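Local coordinates for FAD linked oxidase-like protein (Myceliophthora thermophila, PDB 5L6G) that oxidises the C1 hydroxyl of xylooligosaccharides and other sugars to lactones with a bicovalently bound FAD, passing the electrons to molecular oxygen to give hydrogen peroxide, at residues Y116-D121 / A139-E144; K226-P231 / H314-G319. All blocks are in the same frame, centred on the assembly; numbering follows the deposited sequence.

Contact 1: residues Y116-D121 / A139-E144. With NAG (2-acetamido-2-deoxy-beta-D-glucopyranose), chain B.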
loop_
_atom_site.group_PDB
_atom_site.type_symbol
_atom_site.label_atom_id
_atom_site.label_comp_id
_atom_site.label_asym_id
_atom_site.label_seq_id
_atom_site.Cartn_x
_atom_site.Cartn_y
_atom_site.Cartn_z
ATOM N N TYR A 116 -5.417 -15.700 -9.602
ATOM C CA TYR A 116 -4.110 -15.052 -9.594
ATOM C C TYR A 116 -3.415 -15.083 -10.946
ATOM O O TYR A 116 -2.211 -14.859 -11.022
ATOM C CB TYR A 116 -3.209 -15.704 -8.548
ATOM C CG TYR A 116 -3.015 -17.198 -8.733
ATOM C CD1 TYR A 116 -2.120 -17.704 -9.690
ATOM C CD2 TYR A 116 -3.714 -18.108 -7.951
ATOM C CE1 TYR A 116 -1.948 -19.068 -9.863
ATOM C CE2 TYR A 116 -3.555 -19.478 -8.116
ATOM C CZ TYR A 116 -2.664 -19.952 -9.070
ATOM O OH TYR A 116 -2.493 -21.310 -9.225
ATOM N N ASN A 117 -4.153 -15.355 -12.014
ATOM C CA ASN A 117 -3.523 -15.434 -13.319
ATOM C C ASN A 117 -3.064 -14.093 -13.844
ATOM O O ASN A 117 -3.722 -13.075 -13.657
ATOM C CB ASN A 117 -4.444 -16.082 -14.345
ATOM C CG ASN A 117 -4.480 -17.583 -14.222
ATOM O OD1 ASN A 117 -3.715 -18.192 -13.467
ATOM N ND2 ASN A 117 -5.366 -18.191 -14.970
ATOM N N VAL A 118 -1.919 -14.132 -14.514
ATOM C CA VAL A 118 -1.302 -12.963 -15.107
ATOM C C VAL A 118 -1.035 -13.321 -16.569
ATOM O O VAL A 118 -0.359 -14.309 -16.853
ATOM C CB VAL A 118 0.012 -12.600 -14.374
ATOM C CG1 VAL A 118 0.735 -11.468 -15.083
ATOM C CG2 VAL A 118 -0.273 -12.200 -12.922
ATOM N N THR A 119 -1.609 -12.539 -17.476
ATOM C CA THR A 119 -1.432 -12.709 -18.920
ATOM C C THR A 119 -0.759 -11.453 -19.415
ATOM O O THR A 119 -1.185 -10.359 -19.080
ATOM C CB THR A 119 -2.785 -12.839 -19.653
ATOM O OG1 THR A 119 -3.458 -14.003 -19.199
ATOM C CG2 THR A 119 -2.592 -12.943 -21.142
ATOM N N LEU A 120 0.290 -11.611 -20.212
ATOM C CA LEU A 120 0.968 -10.473 -20.794
ATOM C C LEU A 120 0.820 -10.537 -22.297
ATOM O O LEU A 120 1.166 -11.533 -22.915
ATOM C CB LEU A 120 2.438 -10.482 -20.380
ATOM C CG LEU A 120 3.333 -9.355 -20.899
ATOM C CD1 LEU A 120 2.802 -7.990 -20.499
ATOM C CD2 LEU A 120 4.742 -9.577 -20.378
ATOM N N ASP A 121 0.268 -9.477 -22.877
ATOM C CA ASP A 121 0.165 -9.358 -24.322
ATOM C C ASP A 121 1.551 -9.034 -24.894
ATOM O O ASP A 121 2.162 -8.031 -24.506
ATOM C CB ASP A 121 -0.837 -8.259 -24.674
ATOM C CG ASP A 121 -1.219 -8.256 -26.152
ATOM O OD1 ASP A 121 -0.365 -7.947 -26.997
ATOM O OD2 ASP A 121 -2.378 -8.569 -26.460
ATOM N N ALA A 139 5.314 -9.802 -10.699
ATOM C CA ALA A 139 6.648 -9.397 -11.093
ATOM C C ALA A 139 7.371 -10.533 -11.828
ATOM O O ALA A 139 8.041 -10.312 -12.837
ATOM C CB ALA A 139 7.431 -8.951 -9.877
ATOM N N THR A 140 7.223 -11.752 -11.327
ATOM C CA THR A 140 7.881 -12.909 -11.940
ATOM C C THR A 140 7.378 -13.165 -13.354
ATOM O O THR A 140 8.166 -13.319 -14.313
ATOM C CB THR A 140 7.662 -14.162 -11.070
ATOM O OG1 THR A 140 8.261 -13.935 -9.786
ATOM C CG2 THR A 140 8.260 -15.409 -11.726
ATOM N N VAL A 141 6.064 -13.202 -13.486
ATOM C CA VAL A 141 5.463 -13.475 -14.783
ATOM C C VAL A 141 5.853 -12.402 -15.792
ATOM O O VAL A 141 6.265 -12.733 -16.908
ATOM C CB VAL A 141 3.935 -13.601 -14.712
ATOM C CG1 VAL A 141 3.363 -13.751 -16.123
ATOM C CG2 VAL A 141 3.539 -14.809 -13.870
ATOM N N LEU A 142 5.739 -11.129 -15.408
ATOM C CA LEU A 142 5.967 -10.057 -16.359
ATOM C C LEU A 142 7.403 -10.081 -16.837
ATOM O O LEU A 142 7.666 -9.890 -18.018
ATOM C CB LEU A 142 5.645 -8.688 -15.771
ATOM C CG LEU A 142 4.196 -8.425 -15.347
ATOM C CD1 LEU A 142 4.042 -6.997 -14.865
ATOM C CD2 LEU A 142 3.186 -8.746 -16.435
ATOM N N TYR A 143 8.319 -10.314 -15.902
ATOM C CA TYR A 143 9.724 -10.344 -16.232
ATOM C C TYR A 143 10.083 -11.607 -17.038
ATOM O O TYR A 143 10.736 -11.511 -18.067
ATOM C CB TYR A 143 10.605 -10.218 -14.995
ATOM C CG TYR A 143 12.057 -10.128 -15.400
ATOM C CD1 TYR A 143 12.576 -8.950 -15.930
ATOM C CD2 TYR A 143 12.880 -11.235 -15.333
ATOM C CE1 TYR A 143 13.895 -8.873 -16.363
ATOM C CE2 TYR A 143 14.200 -11.172 -15.769
ATOM C CZ TYR A 143 14.705 -9.982 -16.263
ATOM O OH TYR A 143 16.018 -9.930 -16.672
ATOM N N GLU A 144 9.667 -12.774 -16.562
ATOM C CA GLU A 144 9.992 -14.015 -17.242
ATOM C C GLU A 144 9.436 -14.059 -18.662
ATOM O O GLU A 144 10.089 -14.576 -19.566
ATOM C CB GLU A 144 9.546 -15.243 -16.424
ATOM C CG GLU A 144 10.480 -15.497 -15.243
ATOM C CD GLU A 144 10.210 -16.774 -14.452
ATOM O OE1 GLU A 144 9.397 -17.613 -14.870
ATOM O OE2 GLU A 144 10.832 -16.931 -13.373
HETATM C C1 NAG B . -5.429 -19.623 -14.931
HETATM C C2 NAG B . -6.819 -20.191 -14.764
HETATM C C3 NAG B . -6.870 -21.705 -14.923
HETATM C C4 NAG B . -6.056 -22.178 -16.116
HETATM C C5 NAG B . -4.666 -21.559 -16.128
HETATM C C6 NAG B . -3.992 -21.866 -17.469
HETATM C C7 NAG B . -8.206 -18.865 -13.234
HETATM C C8 NAG B . -8.603 -18.621 -11.813
HETATM N N2 NAG B . -7.304 -19.814 -13.447
HETATM O O3 NAG B . -8.230 -22.029 -15.095
HETATM O O4 NAG B . -5.859 -23.582 -16.066
HETATM O O5 NAG B . -4.718 -20.160 -16.014
HETATM O O6 NAG B . -2.855 -21.049 -17.642
HETATM O O7 NAG B . -8.744 -18.198 -14.113
#

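Contact 2: residues K226-P231 / H314-G319. With NAG (2-acetamido-2-deoxy-beta-D-glucopyranose), chain E.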
loop_
_atom_site.group_PDB
_atom_site.type_symbol
_atom_site.label_atom_id
_atom_site.label_comp_id
_atom_site.label_asym_id
_atom_site.label_seq_id
_atom_site.Cartn_x
_atom_site.Cartn_y
_atom_site.Cartn_z
ATOM N N LYS A 226 -0.674 -1.406 -17.718
ATOM C CA LYS A 226 0.453 -1.073 -18.573
ATOM C C LYS A 226 1.749 -1.516 -17.879
ATOM O O LYS A 226 1.794 -1.731 -16.655
ATOM C CB LYS A 226 0.493 0.429 -18.842
ATOM C CG LYS A 226 -0.473 0.867 -19.926
ATOM C CD LYS A 226 -0.622 2.389 -19.998
ATOM C CE LYS A 226 -1.450 2.785 -21.221
ATOM N NZ LYS A 226 -1.906 4.217 -21.172
ATOM N N THR A 227 2.811 -1.630 -18.675
ATOM C CA THR A 227 4.100 -2.010 -18.143
ATOM C C THR A 227 5.193 -1.165 -18.778
ATOM O O THR A 227 4.997 -0.591 -19.845
ATOM C CB THR A 227 4.411 -3.493 -18.423
ATOM O OG1 THR A 227 4.532 -3.712 -19.844
ATOM C CG2 THR A 227 3.348 -4.386 -17.848
ATOM N N PHE A 228 6.347 -1.142 -18.134
ATOM C CA PHE A 228 7.563 -0.599 -18.740
ATOM C C PHE A 228 8.538 -1.745 -18.974
ATOM O O PHE A 228 8.400 -2.808 -18.379
ATOM C CB PHE A 228 8.185 0.511 -17.888
ATOM C CG PHE A 228 8.536 0.102 -16.479
ATOM C CD1 PHE A 228 9.772 -0.461 -16.187
ATOM C CD2 PHE A 228 7.643 0.335 -15.423
ATOM C CE1 PHE A 228 10.105 -0.805 -14.883
ATOM C CE2 PHE A 228 7.962 -0.012 -14.123
ATOM C CZ PHE A 228 9.195 -0.593 -13.851
ATOM N N ALA A 229 9.493 -1.547 -19.885
ATOM C CA ALA A 229 10.562 -2.525 -20.078
ATOM C C ALA A 229 11.420 -2.532 -18.811
ATOM O O ALA A 229 11.909 -1.492 -18.389
ATOM C CB ALA A 229 11.417 -2.163 -21.283
ATOM N N ALA A 230 11.593 -3.693 -18.197
ATOM C CA ALA A 230 12.394 -3.786 -16.984
ATOM C C ALA A 230 13.842 -3.384 -17.294
ATOM O O ALA A 230 14.397 -3.833 -18.288
ATOM C CB ALA A 230 12.361 -5.206 -16.456
ATOM N N PRO A 231 14.454 -2.530 -16.458
ATOM C CA PRO A 231 15.852 -2.212 -16.727
ATOM C C PRO A 231 16.722 -3.455 -16.573
ATOM O O PRO A 231 16.452 -4.278 -15.699
ATOM C CB PRO A 231 16.195 -1.193 -15.640
ATOM C CG PRO A 231 15.254 -1.517 -14.522
ATOM C CD PRO A 231 13.981 -1.900 -15.216
ATOM N N HIS A 314 22.360 -5.826 -9.532
ATOM C CA HIS A 314 21.429 -6.933 -9.679
ATOM C C HIS A 314 20.811 -6.920 -11.064
ATOM O O HIS A 314 20.743 -5.875 -11.698
ATOM C CB HIS A 314 20.264 -6.776 -8.675
ATOM C CG HIS A 314 20.688 -6.580 -7.249
ATOM N ND1 HIS A 314 21.248 -7.583 -6.485
ATOM C CD2 HIS A 314 20.624 -5.493 -6.447
ATOM C CE1 HIS A 314 21.521 -7.119 -5.280
ATOM N NE2 HIS A 314 21.130 -5.858 -5.224
ATOM N N ASP A 315 20.311 -8.058 -11.525
ATOM C CA ASP A 315 19.301 -8.015 -12.593
ATOM C C ASP A 315 17.982 -7.593 -11.949
ATOM O O ASP A 315 17.923 -7.397 -10.731
ATOM C CB ASP A 315 19.199 -9.333 -13.388
ATOM C CG ASP A 315 18.544 -10.478 -12.624
ATOM O OD1 ASP A 315 17.899 -10.289 -11.589
ATOM O OD2 ASP A 315 18.661 -11.613 -13.105
ATOM N N TRP A 316 16.949 -7.428 -12.769
ATOM C CA TRP A 316 15.680 -6.901 -12.308
ATOM C C TRP A 316 15.057 -7.711 -11.157
ATOM O O TRP A 316 14.661 -7.144 -10.141
ATOM C CB TRP A 316 14.694 -6.784 -13.471
ATOM C CG TRP A 316 13.338 -6.338 -13.017
ATOM C CD1 TRP A 316 12.215 -7.091 -12.967
ATOM C CD2 TRP A 316 12.982 -5.047 -12.510
ATOM N NE1 TRP A 316 11.165 -6.351 -12.474
ATOM C CE2 TRP A 316 11.612 -5.091 -12.184
ATOM C CE3 TRP A 316 13.690 -3.861 -12.292
ATOM C CZ2 TRP A 316 10.928 -3.987 -11.662
ATOM C CZ3 TRP A 316 13.014 -2.762 -11.780
ATOM C CH2 TRP A 316 11.646 -2.836 -11.456
ATOM N N MET A 317 14.970 -9.026 -11.308
ATOM C CA MET A 317 14.292 -9.841 -10.298
ATOM C C MET A 317 15.139 -9.960 -9.043
ATOM O O MET A 317 14.611 -10.054 -7.934
ATOM C CB MET A 317 13.962 -11.246 -10.810
ATOM C CG MET A 317 12.785 -11.325 -11.767
ATOM S SD MET A 317 11.300 -10.492 -11.214
ATOM C CE MET A 317 10.835 -11.288 -9.672
ATOM N N GLU A 318 16.450 -9.969 -9.213
ATOM C CA GLU A 318 17.326 -10.032 -8.065
ATOM C C GLU A 318 17.183 -8.736 -7.255
ATOM O O GLU A 318 17.246 -8.757 -6.027
ATOM C CB GLU A 318 18.759 -10.270 -8.524
ATOM C CG GLU A 318 19.736 -10.589 -7.402
ATOM C CD GLU A 318 21.168 -10.686 -7.908
ATOM O OE1 GLU A 318 21.385 -11.357 -8.947
ATOM O OE2 GLU A 318 22.067 -10.076 -7.290
ATOM N N GLY A 319 16.976 -7.613 -7.943
ATOM C CA GLY A 319 16.700 -6.342 -7.251
ATOM C C GLY A 319 15.435 -6.470 -6.415
ATOM O O GLY A 319 15.363 -6.011 -5.269
HETATM C C1 NAG E . 22.914 -7.094 -15.262
HETATM C C2 NAG E . 23.674 -8.062 -14.350
HETATM C C3 NAG E . 23.845 -9.452 -14.978
HETATM C C4 NAG E . 22.500 -9.983 -15.470
HETATM C C5 NAG E . 21.899 -8.953 -16.420
HETATM C C6 NAG E . 20.528 -9.378 -16.938
HETATM C C7 NAG E . 25.373 -7.367 -12.714
HETATM C C8 NAG E . 26.740 -6.778 -12.508
HETATM N N2 NAG E . 24.968 -7.502 -13.981
HETATM O O3 NAG E . 24.400 -10.349 -14.037
HETATM O O4 NAG E . 22.634 -11.233 -16.118
HETATM O O5 NAG E . 21.738 -7.743 -15.713
HETATM O O6 NAG E . 19.875 -8.262 -17.513
HETATM O O7 NAG E . 24.696 -7.693 -11.737
HETATM O O HOH W 1 17.075 -7.461 -15.675
#

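Contact 1: residues Y116-D121 / A139-E144
Val118 and Val141 meet where helix 135-146 packs on the edge of an antiparallel sheet in the PCMH-type FAD-binding domain, at strand 118-120, which pairs with 127-129. The two segments run nearly parallel, their axes 22° apart and 8.6 Å from each other at closest approach. Valine and leucine methyls fill the gap, and the tight part of the contact is made by the valines. Val118 CG1 comes within 3.6 Å of Val141 CG1, the two side chains sliding past each other in opposite directions. In both valines CG1 stands anti to the backbone N (chi1 174° in Val118), and this sends the methyl across the gap. The same Val118 CG1 also reaches Leu142 CD2 at 3.9 Å, so one methyl of the strand serves two successive residues of the helix. Leu142 is the buried member of the group: its CB starts off to one side of the strand, but the longer side chain brings CD2 back toward it. One turn earlier in the helix, His137 and Ile138 also touch Val118.

The other face of the strand looks to solvent. Thr119 turns its CB away from the helix, and its hydroxyl suits an exposed position. Just before the strand, Asn117 likewise points away, and its ND2 carries the N-linked glycan, bonded to C1 of the N-acetylglucosamine at 1.4 Å. Back on the helix side, the packing slackens toward the strand end: Leu120 crosses Leu142 at about a right angle with CD1 4.2 Å from CD2, while Leu120 CD2 lies 3.8 Å from the backbone oxygen of Leu142.

Contact 2: residues K226-P231 / H314-G319
Trp316 runs outward from the helix start across Ala230, Pro231 and Phe228. Its CB lies 3.8 Å from Pro231 O. With CG anti to the backbone N (chi1 176°), the indole extends over the end of the 226-231 segment. CG, CD1 and CD2 all meet Ala230 CB, which sits over one face of the five-membered ring in a CH-pi contact, 3.9 Å from the ring centroid and 16° off its normal; alanine is short enough to let the strand end come close to the indole, yet its one methyl still makes this contact. Farther out, CE3 touches the proline ring, 3.5 Å from Pro231 CD, and CZ3 also packs on CD and CG of that ring. At the far end, CH2 is 4.1 Å from Phe228 CZ, in an offset pair with the edge of Phe228 directed toward the face of the six-membered ring, planes at 87°.

These contacts join the end of strand 219-229, in the PCMH-type FAD-binding domain, to the start of helix 316-322, which follows an edge strand, 308-314, of the large antiparallel sheet. Asp315 is the N-cap of that helix: its OD1 accepts from Glu318 N at 2.8 Å, the short carboxylate reaching a first-turn amide. Glu318 OE2 in turn accepts from His314 ND1, which lies at 2.7 Å and meets the carboxylate from above its plane. Were Trp316 an alanine, the Ala230 methyl and the Pro231 ring would probably lose the indole they pack on, and Phe228 one of its edge-to-face partners. At the backbone, a water accepts from the main-chain N of Trp316 and donates to Pro231 O, with a weak link to O6 of an N-acetylglucosamine that approaches Asp315 CB.

How the contacts relate
From the N terminus, the chain first runs through strand 118-120, pairs it with strand 127-129, and returns on helix 135-146; contact 1 closes this short loop inside the FAD-binding domain. Contact 2 opens only later, so the two are in series, and its far longer loop spans 82 residues, from the end of strand 219-229 through strands 234-240, 269-275, 280-286 and 308-314 to helix 316-322, tying the FAD-binding domain to the large antiparallel sheet. Both contacts use strands of the same six-stranded sheet, and their centres lie 12 Å apart. Helix 135-146 bridges them: Tyr143 CD1 packs on Trp316 CD1 at 3.5 Å, and Met317 fits against Ala139, Thr140 and Tyr143.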